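Local coordinates for protein phycocyanobilin lyase subunit alpha (Nostoc sp. PCC 7120, PDB 5N3U) that associates with CpcF to form a lyase that is probably required for attaching the bilin chromophore to the phycocyanin alpha subunit CpcA, at residues Ala123-Leu128 against Glu153-Ile158. Residues are numbered along the deposited sequence; the frame is centred on the assembly and turned at random.
Sequences ALIKLL and EALGAI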
loop_
_atom_site.group_PDB
_atom_site.type_symbol
_atom_site.label_atom_id
_atom_site.label_comp_id
_atom_site.label_asym_id
_atom_site.label_seq_id
_atom_site.Cartn_x
_atom_site.Cartn_y
_atom_site.Cartn_z
ATOM N N ALA A 123 36.803 -0.981 -10.080
ATOM C CA ALA A 123 36.031 0.114 -10.588
ATOM C C ALA A 123 35.367 0.908 -9.439
ATOM O O ALA A 123 35.276 2.140 -9.494
ATOM C CB ALA A 123 35.003 -0.366 -11.540
ATOM N N LEU A 124 34.931 0.203 -8.407
ATOM C CA LEU A 124 34.412 0.858 -7.179
ATOM C C LEU A 124 35.474 1.651 -6.525
ATOM O O LEU A 124 35.220 2.771 -6.119
ATOM C CB LEU A 124 33.844 -0.139 -6.218
ATOM C CG LEU A 124 32.580 -0.812 -6.787
ATOM C CD1 LEU A 124 32.246 -2.087 -6.034
ATOM C CD2 LEU A 124 31.408 0.143 -6.764
ATOM N N ILE A 125 36.676 1.085 -6.444
ATOM C CA ILE A 125 37.820 1.814 -5.830
ATOM C C ILE A 125 38.185 3.117 -6.518
ATOM O O ILE A 125 38.416 4.141 -5.901
ATOM C CB ILE A 125 39.009 0.887 -5.692
ATOM C CG1 ILE A 125 38.736 -0.075 -4.521
ATOM C CG2 ILE A 125 40.316 1.633 -5.397
ATOM C CD1 ILE A 125 39.771 -1.199 -4.421
ATOM N N LYS A 126 38.080 3.117 -7.817
ATOM C CA LYS A 126 38.348 4.311 -8.588
ATOM C C LYS A 126 37.381 5.438 -8.245
ATOM O O LYS A 126 37.752 6.618 -8.236
ATOM C CB LYS A 126 38.252 3.883 -10.060
ATOM C CG LYS A 126 38.275 4.994 -11.067
ATOM C CD LYS A 126 39.280 4.703 -12.179
ATOM C CE LYS A 126 39.012 3.393 -12.853
ATOM N NZ LYS A 126 39.179 3.573 -14.337
ATOM N N LEU A 127 36.135 5.139 -7.898
ATOM C CA LEU A 127 35.212 6.217 -7.539
ATOM C C LEU A 127 35.516 6.845 -6.186
ATOM O O LEU A 127 34.991 7.885 -5.854
ATOM C CB LEU A 127 33.777 5.706 -7.611
ATOM C CG LEU A 127 33.247 5.237 -8.941
ATOM C CD1 LEU A 127 31.799 4.891 -8.847
ATOM C CD2 LEU A 127 33.374 6.294 -10.021
ATOM N N LEU A 128 36.405 6.256 -5.425
ATOM C CA LEU A 128 36.883 6.909 -4.224
ATOM C C LEU A 128 38.173 7.749 -4.457
ATOM O O LEU A 128 38.800 8.187 -3.506
ATOM C CB LEU A 128 37.148 5.868 -3.142
ATOM C CG LEU A 128 36.007 4.927 -2.701
ATOM C CD1 LEU A 128 36.422 4.054 -1.497
ATOM C CD2 LEU A 128 34.841 5.751 -2.266
ATOM N N GLU A 153 29.264 0.771 0.674
ATOM C CA GLU A 153 28.483 -0.416 1.005
ATOM C C GLU A 153 28.894 -1.531 0.068
ATOM O O GLU A 153 29.110 -2.678 0.506
ATOM C CB GLU A 153 27.013 -0.145 0.819
ATOM C CG GLU A 153 26.459 0.656 1.951
ATOM C CD GLU A 153 24.964 0.828 1.875
ATOM O OE1 GLU A 153 24.346 0.537 0.810
ATOM O OE2 GLU A 153 24.400 1.279 2.895
ATOM N N ALA A 154 28.993 -1.227 -1.237
ATOM C CA ALA A 154 29.379 -2.292 -2.172
ATOM C C ALA A 154 30.755 -2.920 -1.897
ATOM O O ALA A 154 30.953 -4.148 -1.970
ATOM C CB ALA A 154 29.322 -1.758 -3.584
ATOM N N LEU A 155 31.725 -2.097 -1.505
ATOM C CA LEU A 155 33.063 -2.567 -1.245
ATOM C C LEU A 155 33.088 -3.456 0.013
ATOM O O LEU A 155 33.775 -4.482 0.015
ATOM C CB LEU A 155 34.056 -1.408 -1.017
ATOM C CG LEU A 155 34.403 -0.708 -2.328
ATOM C CD1 LEU A 155 35.059 0.595 -2.017
ATOM C CD2 LEU A 155 35.272 -1.548 -3.209
ATOM N N GLY A 156 32.268 -3.109 0.984
ATOM C CA GLY A 156 32.071 -4.021 2.118
ATOM C C GLY A 156 31.490 -5.355 1.782
ATOM O O GLY A 156 32.011 -6.439 2.206
ATOM N N ALA A 157 30.446 -5.290 0.973
ATOM C CA ALA A 157 29.671 -6.488 0.588
ATOM C C ALA A 157 30.449 -7.433 -0.252
ATOM O O ALA A 157 30.247 -8.613 -0.130
ATOM C CB ALA A 157 28.359 -6.142 -0.101
ATOM N N ILE A 158 31.349 -6.946 -1.082
ATOM C CA ILE A 158 32.156 -7.812 -1.910
ATOM C C ILE A 158 33.444 -8.255 -1.274
ATOM O O ILE A 158 34.242 -8.949 -1.927
ATOM C CB ILE A 158 32.398 -7.237 -3.304
ATOM C CG1 ILE A 158 33.422 -6.099 -3.237
ATOM C CG2 ILE A 158 31.062 -6.830 -3.917
ATOM C CD1 ILE A 158 33.638 -5.334 -4.488
#
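Leu155 pushes its forked end between Leu124, Ile125 and Leu128, and its two methyl groups divide these neighbours between them. CD2 lies against the root of Leu124, 3.6 Å from its CB, and also touches the flank of Ile125, whose CG1 is 4.0 Å from the same CD2; there the two side chains cross at about a right angle. The other methyl turns to Leu128, and the two leucines meet tip to tip, CD1 of Leu155 to CD1 of Leu128 at 3.8 Å. Leu155 and Leu124 share one conformation, each CG set opposite the carbonyl carbon (chi1 -74° and -66°); the two chains pass alongside each other in nearly opposite directions, and Leu124 carries its CD1 past Leu155 to Ala154, the residue before it, and to Ile158 in the following turn. This CD1 settles on CB of Ala154 at 3.8 Å and meets CD1 of Ile158 end to end at 3.9 Å. Ala154 and Ile158, one helical turn apart, are tied through the backbone bond from Ile158 N to Ala154 O, so this single methyl bridges successive turns. The contact joins helix 121-126 to helix 148-157 in the alpha-solenoid of HEAT-like repeats, where the exclusively apolar meeting of the two segments forms part of the buried interior between helices. An alanine in place of Leu155 would probably open a gap between the helices, leaving Ile125 and Leu128 without their apolar partner in segment 153-158 and the base of Leu124 less tightly packed. The layer continues past both segments: Leu97 touches Leu124, Leu166 touches Ile125 and Ile167 touches Leu155, while Leu128 also packs on Tyr148, Val151 and Leu152, earlier in the helix that carries Leu155.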